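Local coordinates for putative Hit-like protein involved in cell-cycle regulation (Streptococcus mutans, PDB 3L7X), which binds zinc and probably acts as a nucleotide hydrolase or transferase of the histidine triad (HIT) family, with a proposed role in cell-cycle regulation, at residues His72-Asn83 / Gln127-Pro138. Numbering follows the deposited sequence.
Sequences HTLVIPKEHVRN and QTVFHAHVHLVP. With ZN (zinc ion), chain B; NA (sodium ion), chain C.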
ATOM      1  N   HIS A  72      10.238   6.542  -9.122  1.00 19.58           N
ATOM      2  CA  HIS A  72      10.041   5.714  -7.917  1.00 22.02           C
ATOM      3  C   HIS A  72      10.227   6.651  -6.727  1.00 19.46           C
ATOM      4  O   HIS A  72      11.283   7.348  -6.617  1.00 19.11           O
ATOM      5  CB  HIS A  72      11.118   4.635  -7.971  1.00 19.20           C
ATOM      6  CG  HIS A  72      11.250   3.730  -6.777  1.00 18.06           C
ATOM      7  ND1 HIS A  72      10.293   3.513  -5.784  1.00 21.25           N
ATOM      8  CD2 HIS A  72      12.287   2.918  -6.477  1.00 14.20           C
ATOM      9  CE1 HIS A  72      10.760   2.590  -4.935  1.00 12.75           C
ATOM     10  NE2 HIS A  72      11.947   2.201  -5.367  1.00 19.90           N
ATOM     11  N   THR A  73       9.212   6.671  -5.827  1.00 18.05           N
ATOM     12  CA  THR A  73       9.182   7.651  -4.712  1.00 19.09           C
ATOM     13  C   THR A  73       8.885   6.914  -3.430  1.00 16.99           C
ATOM     14  O   THR A  73       8.138   5.899  -3.474  1.00 16.99           O
ATOM     15  CB  THR A  73       7.994   8.714  -4.994  1.00 20.42           C
ATOM     16  OG1 THR A  73       8.414   9.532  -6.085  1.00 20.32           O
ATOM     17  CG2 THR A  73       7.755   9.626  -3.800  1.00 20.72           C
ATOM     18  N   LEU A  74       9.419   7.391  -2.282  1.00 18.01           N
ATOM     19  CA  LEU A  74       9.015   6.838  -1.012  1.00 15.80           C
ATOM     20  C   LEU A  74       8.220   7.932  -0.321  1.00 17.50           C
ATOM     21  O   LEU A  74       8.609   9.119  -0.341  1.00 19.57           O
ATOM     22  CB  LEU A  74      10.204   6.484  -0.045  1.00 18.06           C
ATOM     23  CG  LEU A  74      11.164   5.441  -0.606  1.00 15.77           C
ATOM     24  CD1 LEU A  74      12.190   5.062   0.464  1.00 16.86           C
ATOM     25  CD2 LEU A  74      10.381   4.109  -1.027  1.00 17.13           C
ATOM     26  N   VAL A  75       7.113   7.529   0.301  1.00 17.16           N
ATOM     27  CA  VAL A  75       6.337   8.453   1.162  1.00 17.03           C
ATOM     28  C   VAL A  75       6.465   7.954   2.591  1.00 16.80           C
ATOM     29  O   VAL A  75       6.223   6.783   2.866  1.00 16.85           O
ATOM     30  CB  VAL A  75       4.839   8.449   0.756  1.00 18.04           C
ATOM     31  CG1 VAL A  75       4.056   9.497   1.599  1.00 19.67           C
ATOM     32  CG2 VAL A  75       4.710   8.722  -0.778  1.00 18.70           C
ATOM     33  N   ILE A  76       6.961   8.830   3.485  1.00 17.46           N
ATOM     34  CA  ILE A  76       7.175   8.415   4.877  1.00 17.88           C
ATOM     35  C   ILE A  76       6.453   9.292   5.875  1.00 18.73           C
ATOM     36  O   ILE A  76       6.236  10.452   5.619  1.00 21.64           O
ATOM     37  CB  ILE A  76       8.695   8.365   5.219  1.00 17.21           C
ATOM     38  CG1 ILE A  76       9.276   9.789   5.253  1.00 19.72           C
ATOM     39  CG2 ILE A  76       9.445   7.547   4.153  1.00 19.39           C
ATOM     40  CD1 ILE A  76      10.777   9.777   5.763  1.00 22.11           C
ATOM     41  N   PRO A  77       6.075   8.731   7.025  1.00 22.79           N
ATOM     42  CA  PRO A  77       5.558   9.642   8.070  1.00 22.45           C
ATOM     43  C   PRO A  77       6.716  10.392   8.721  1.00 25.84           C
ATOM     44  O   PRO A  77       7.767   9.817   8.837  1.00 21.00           O
ATOM     45  CB  PRO A  77       4.967   8.688   9.109  1.00 23.72           C
ATOM     46  CG  PRO A  77       5.630   7.374   8.894  1.00 21.49           C
ATOM     47  CD  PRO A  77       6.220   7.345   7.491  1.00 20.54           C
ATOM     48  N   LYS A  78       6.508  11.638   9.111  1.00 23.06           N
ATOM     49  CA  LYS A  78       7.523  12.347   9.886  1.00 24.28           C
ATOM     50  C   LYS A  78       7.705  11.718  11.260  1.00 27.90           C
ATOM     51  O   LYS A  78       8.812  11.700  11.789  1.00 28.34           O
ATOM     52  CB  LYS A  78       7.132  13.799   9.949  1.00 26.40           C
ATOM     53  CG  LYS A  78       7.330  14.442   8.599  1.00 25.85           C
ATOM     54  CD  LYS A  78       7.184  15.941   8.689  1.00 31.24           C
ATOM     55  CE  LYS A  78       7.651  16.622   7.423  1.00 33.43           C
ATOM     56  NZ  LYS A  78       7.478  18.096   7.593  1.00 33.58           N
ATOM     57  N   GLU A  79       6.612  11.265  11.860  1.00 24.31           N
ATOM     58  CA  GLU A  79       6.678  10.515  13.093  1.00 27.49           C
ATOM     59  C   GLU A  79       7.192   9.093  12.821  1.00 26.12           C
ATOM     60  O   GLU A  79       6.610   8.373  11.988  1.00 26.46           O
ATOM     61  CB  GLU A  79       5.281  10.453  13.757  1.00 29.34           C
ATOM     62  CG  GLU A  79       5.276   9.555  14.997  1.00 34.80           C
ATOM     63  CD  GLU A  79       3.896   9.368  15.542  1.00 37.08           C
ATOM     64  OE1 GLU A  79       3.618   9.855  16.642  1.00 39.68           O
ATOM     65  OE2 GLU A  79       3.050   8.761  14.862  1.00 36.98           O
ATOM     66  N   HIS A  80       8.253   8.692  13.507  1.00 25.78           N
ATOM     67  CA  HIS A  80       8.832   7.375  13.288  1.00 23.45           C
ATOM     68  C   HIS A  80       7.857   6.289  13.765  1.00 21.13           C
ATOM     69  O   HIS A  80       7.277   6.357  14.850  1.00 22.83           O
ATOM     70  CB  HIS A  80      10.174   7.223  14.044  1.00 22.02           C
ATOM     71  CG  HIS A  80      10.769   5.851  13.898  1.00 19.72           C
ATOM     72  ND1 HIS A  80      11.759   5.576  12.996  1.00 19.82           N
ATOM     73  CD2 HIS A  80      10.470   4.669  14.495  1.00 19.61           C
ATOM     74  CE1 HIS A  80      12.086   4.293  13.064  1.00 18.88           C
ATOM     75  NE2 HIS A  80      11.303   3.714  13.958  1.00 20.98           N
ATOM     76  N   VAL A  81       7.680   5.285  12.902  1.00 20.08           N
ATOM     77  CA  VAL A  81       7.085   4.028  13.265  1.00 20.62           C
ATOM     78  C   VAL A  81       7.740   2.952  12.410  1.00 22.41           C
ATOM     79  O   VAL A  81       8.206   3.255  11.326  1.00 20.92           O
ATOM     80  CB  VAL A  81       5.534   4.095  13.067  1.00 21.85           C
ATOM     81  CG1 VAL A  81       5.167   4.408  11.547  1.00 24.22           C
ATOM     82  CG2 VAL A  81       4.886   2.741  13.545  1.00 21.10           C
ATOM     83  N   ARG A  82       7.820   1.711  12.880  1.00 19.12           N
ATOM     84  CA  ARG A  82       8.701   0.750  12.190  1.00 17.83           C
ATOM     85  C   ARG A  82       8.178   0.395  10.763  1.00 20.67           C
ATOM     86  O   ARG A  82       8.967   0.322   9.824  1.00 18.56           O
ATOM     87  CB  ARG A  82       8.863  -0.518  13.012  1.00 21.47           C
ATOM     88  CG  ARG A  82       9.805  -1.542  12.439  1.00 20.05           C
ATOM     89  CD  ARG A  82       9.884  -2.697  13.406  1.00 19.39           C
ATOM     90  NE  ARG A  82      10.618  -3.884  12.944  1.00 20.47           N
ATOM     91  CZ  ARG A  82      11.923  -4.087  13.199  1.00 25.60           C
ATOM     92  NH1 ARG A  82      12.611  -3.165  13.906  1.00 23.37           N
ATOM     93  NH2 ARG A  82      12.512  -5.228  12.827  1.00 22.86           N
ATOM     94  N   ASN A  83       6.875   0.128  10.668  1.00 17.65           N
ATOM     95  CA  ASN A  83       6.251  -0.341   9.421  1.00 19.72           C
ATOM     96  C   ASN A  83       4.742  -0.371   9.688  1.00 16.82           C
ATOM     97  O   ASN A  83       4.285   0.010  10.763  1.00 19.88           O
ATOM     98  CB  ASN A  83       6.835  -1.724   9.004  1.00 21.85           C
ATOM     99  CG  ASN A  83       6.676  -2.776  10.097  1.00 18.72           C
ATOM    100  OD1 ASN A  83       5.711  -2.720  10.893  1.00 19.66           O
ATOM    101  ND2 ASN A  83       7.596  -3.753  10.134  1.00 21.41           N
ATOM    102  N   GLN A 127      11.937  -5.470   3.710  1.00 17.63           N
ATOM    103  CA  GLN A 127      12.297  -4.267   4.519  1.00 14.69           C
ATOM    104  C   GLN A 127      13.734  -4.268   5.025  1.00 18.68           C
ATOM    105  O   GLN A 127      14.178  -5.198   5.700  1.00 20.87           O
ATOM    106  CB  GLN A 127      11.326  -4.089   5.688  1.00 16.58           C
ATOM    107  CG  GLN A 127      11.497  -2.682   6.290  1.00 17.48           C
ATOM    108  CD  GLN A 127      10.462  -2.368   7.314  1.00 19.01           C
ATOM    109  OE1 GLN A 127       9.825  -3.294   7.845  1.00 17.99           O
ATOM    110  NE2 GLN A 127      10.285  -1.059   7.645  1.00 15.81           N
ATOM    111  N   THR A 128      14.435  -3.161   4.751  1.00 17.07           N
ATOM    112  CA  THR A 128      15.808  -3.035   5.294  1.00 21.59           C
ATOM    113  C   THR A 128      16.032  -1.755   6.102  1.00 20.42           C
ATOM    114  O   THR A 128      16.930  -1.719   6.990  1.00 21.15           O
ATOM    115  CB  THR A 128      16.882  -3.169   4.233  1.00 27.28           C
ATOM    116  OG1 THR A 128      16.933  -1.965   3.487  1.00 32.65           O
ATOM    117  CG2 THR A 128      16.585  -4.312   3.289  1.00 24.94           C
ATOM    118  N   VAL A 129      15.220  -0.733   5.807  1.00 17.46           N
ATOM    119  CA  VAL A 129      15.215   0.499   6.601  1.00 21.99           C
ATOM    120  C   VAL A 129      13.962   0.474   7.472  1.00 18.80           C
ATOM    121  O   VAL A 129      12.854   0.365   6.959  1.00 19.24           O
ATOM    122  CB  VAL A 129      15.203   1.753   5.693  1.00 20.32           C
ATOM    123  CG1 VAL A 129      15.128   3.047   6.556  1.00 18.77           C
ATOM    124  CG2 VAL A 129      16.475   1.740   4.824  1.00 19.59           C
ATOM    125  N   PHE A 130      14.160   0.548   8.781  1.00 18.23           N
ATOM    126  CA  PHE A 130      13.071   0.319   9.740  1.00 16.81           C
ATOM    127  C   PHE A 130      12.329   1.545  10.199  1.00 17.95           C
ATOM    128  O   PHE A 130      11.976   1.676  11.394  1.00 19.55           O
ATOM    129  CB  PHE A 130      13.547  -0.695  10.838  1.00 18.77           C
ATOM    130  CG  PHE A 130      13.732  -2.098  10.242  1.00 19.37           C
ATOM    131  CD1 PHE A 130      12.679  -2.993  10.139  1.00 19.16           C
ATOM    132  CD2 PHE A 130      14.969  -2.491   9.688  1.00 25.80           C
ATOM    133  CE1 PHE A 130      12.858  -4.241   9.531  1.00 19.84           C
ATOM    134  CE2 PHE A 130      15.131  -3.739   9.047  1.00 26.96           C
ATOM    135  CZ  PHE A 130      14.050  -4.618   8.990  1.00 24.73           C
ATOM    136  N   HIS A 131      11.979   2.395   9.207  1.00 15.49           N
ATOM    137  CA  HIS A 131      11.045   3.512   9.389  1.00 16.96           C
ATOM    138  C   HIS A 131      10.077   3.337   8.244  1.00 19.68           C
ATOM    139  O   HIS A 131      10.517   3.163   7.111  1.00 20.32           O
ATOM    140  CB  HIS A 131      11.825   4.796   9.176  1.00 16.66           C
ATOM    141  CG  HIS A 131      11.031   6.044   9.349  1.00 18.42           C
ATOM    142  ND1 HIS A 131      11.461   7.038  10.186  1.00 19.15           N
ATOM    143  CD2 HIS A 131       9.920   6.517   8.742  1.00 19.77           C
ATOM    144  CE1 HIS A 131      10.639   8.066  10.126  1.00 19.94           C
ATOM    145  NE2 HIS A 131       9.686   7.780   9.235  1.00 20.88           N
ATOM    146  N   ALA A 132       8.810   3.365   8.578  1.00 16.90           N
ATOM    147  CA  ALA A 132       7.777   2.956   7.585  1.00 15.58           C
ATOM    148  C   ALA A 132       7.949   3.759   6.324  1.00 17.53           C
ATOM    149  O   ALA A 132       8.077   4.991   6.384  1.00 18.11           O
ATOM    150  CB  ALA A 132       6.381   3.177   8.230  1.00 17.69           C
ATOM    151  N   HIS A 133       7.843   3.109   5.131  1.00 14.25           N
ATOM    152  CA  HIS A 133       7.899   3.898   3.907  1.00 15.09           C
ATOM    153  C   HIS A 133       6.981   3.197   2.894  1.00 14.86           C
ATOM    154  O   HIS A 133       6.964   1.956   2.832  1.00 16.48           O
ATOM    155  CB  HIS A 133       9.334   4.002   3.328  1.00 14.35           C
ATOM    156  CG  HIS A 133      10.130   2.738   3.345  1.00 16.76           C
ATOM    157  ND1 HIS A 133      10.648   2.229   4.518  1.00 17.89           N
ATOM    158  CD2 HIS A 133      10.624   1.962   2.338  1.00 16.95           C
ATOM    159  CE1 HIS A 133      11.403   1.168   4.242  1.00 19.58           C
ATOM    160  NE2 HIS A 133      11.410   0.990   2.932  1.00 17.69           N
ATOM    161  N   VAL A 134       6.202   4.005   2.164  1.00 14.83           N
ATOM    162  CA  VAL A 134       5.359   3.465   1.102  1.00 15.58           C
ATOM    163  C   VAL A 134       5.959   3.780  -0.221  1.00 14.17           C
ATOM    164  O   VAL A 134       6.277   4.966  -0.559  1.00 15.90           O
ATOM    165  CB  VAL A 134       3.959   4.110   1.180  1.00 15.06           C
ATOM    166  CG1 VAL A 134       3.014   3.468   0.070  1.00 12.94           C
ATOM    167  CG2 VAL A 134       3.386   3.925   2.565  1.00 18.08           C
ATOM    168  N   HIS A 135       6.221   2.732  -1.012  1.00 14.52           N
ATOM    169  CA  HIS A 135       6.807   2.972  -2.344  1.00 15.12           C
ATOM    170  C   HIS A 135       5.671   3.367  -3.325  1.00 16.34           C
ATOM    171  O   HIS A 135       4.618   2.745  -3.296  1.00 17.15           O
ATOM    172  CB  HIS A 135       7.312   1.682  -2.960  1.00 14.80           C
ATOM    173  CG  HIS A 135       8.450   1.048  -2.221  1.00 16.10           C
ATOM    174  ND1 HIS A 135       9.748   1.105  -2.690  1.00 16.93           N
ATOM    175  CD2 HIS A 135       8.483   0.327  -1.080  1.00 14.67           C
ATOM    176  CE1 HIS A 135      10.541   0.460  -1.855  1.00 14.45           C
ATOM    177  NE2 HIS A 135       9.800  -0.031  -0.867  1.00 14.93           N
ATOM    178  N   LEU A 136       5.944   4.366  -4.163  1.00 13.72           N
ATOM    179  CA  LEU A 136       5.047   4.654  -5.353  1.00 15.21           C
ATOM    180  C   LEU A 136       5.927   4.347  -6.533  1.00 16.94           C
ATOM    181  O   LEU A 136       6.945   4.995  -6.717  1.00 18.06           O
ATOM    182  CB  LEU A 136       4.620   6.116  -5.369  1.00 16.55           C
ATOM    183  CG  LEU A 136       3.988   6.644  -4.071  1.00 19.68           C
ATOM    184  CD1 LEU A 136       3.540   8.132  -4.258  1.00 21.06           C
ATOM    185  CD2 LEU A 136       2.820   5.831  -3.633  1.00 20.88           C
ATOM    186  N   VAL A 137       5.583   3.329  -7.312  1.00 14.65           N
ATOM    187  CA  VAL A 137       6.457   2.829  -8.392  1.00 15.30           C
ATOM    188  C   VAL A 137       5.666   3.053  -9.693  1.00 18.49           C
ATOM    189  O   VAL A 137       4.757   2.238 -10.059  1.00 18.34           O
ATOM    190  CB  VAL A 137       6.745   1.333  -8.230  1.00 16.58           C
ATOM    191  CG1 VAL A 137       7.658   0.831  -9.335  1.00 17.22           C
ATOM    192  CG2 VAL A 137       7.362   1.029  -6.828  1.00 17.57           C
ATOM    193  N   PRO A 138       6.001   4.109 -10.420  1.00 15.72           N
ATOM    194  CA  PRO A 138       5.322   4.311 -11.741  1.00 18.36           C
ATOM    195  C   PRO A 138       5.630   3.146 -12.664  1.00 19.34           C
ATOM    196  O   PRO A 138       6.747   2.562 -12.660  1.00 18.09           O
ATOM    197  CB  PRO A 138       5.987   5.611 -12.241  1.00 20.68           C
ATOM    198  CG  PRO A 138       6.323   6.391 -10.924  1.00 19.21           C
ATOM    199  CD  PRO A 138       6.936   5.211 -10.103  1.00 18.91           C
TER
HETATM  200 ZN    ZN B 140      12.871   6.917  11.752  0.80 18.23          ZN
HETATM  201 NA    NA C 141      10.784  -1.343   1.574  1.00 25.72          NA
HETATM  202  O   HOH W   1       8.224  -0.485   2.546  1.00 16.85           O
HETATM  203  O   HOH W   2      12.330  -3.051   0.378  1.00 22.30           O
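Gln127 NE2 gives its hydrogens to two carbonyls, Arg82 O at 2.9 Å across the contact and Val129 O in its own loop; its OE1 accepts Asn83 ND2 on a lone pair and the backbone N of Glu122. Glutamine, donor and acceptor at once, suits a place between two loops. Asn83 ND2 also donates to Glu122 OE2, which forms a salt bridge with Arg82 NE. Phe130 CD1 lies over the centre of one face of the Arg82 guanidinium, 3.3 Å from Arg82 CZ. Histidine's two ring nitrogens let His131 bind a metal and donate at once: ND1 binds zinc at 2.1 Å beside His80 ND1, Cys38 and Cys41 completing the site, and NE2 donates in the ring plane to Pro77 O at 2.8 Å; together they fix the ring's rotation. Strands 73-77 and 134-138 pair antiparallel through Thr73-Leu136 and Val75-Val134, branched Val75, Val134 and Leu136 packing on one face. On the other, Leu74 offers CD2 to the His135 ring, 3.7 Å from its centroid. His133 ND1 donates to His131 O, and His133 NE2 binds sodium with His135 NE2. This His-x-His-x-His run, leading from loop into strand and holding the predicted AMP-accepting His133, is the histidine triad of a HIT domain, here joined to a Cys2His2 zinc site.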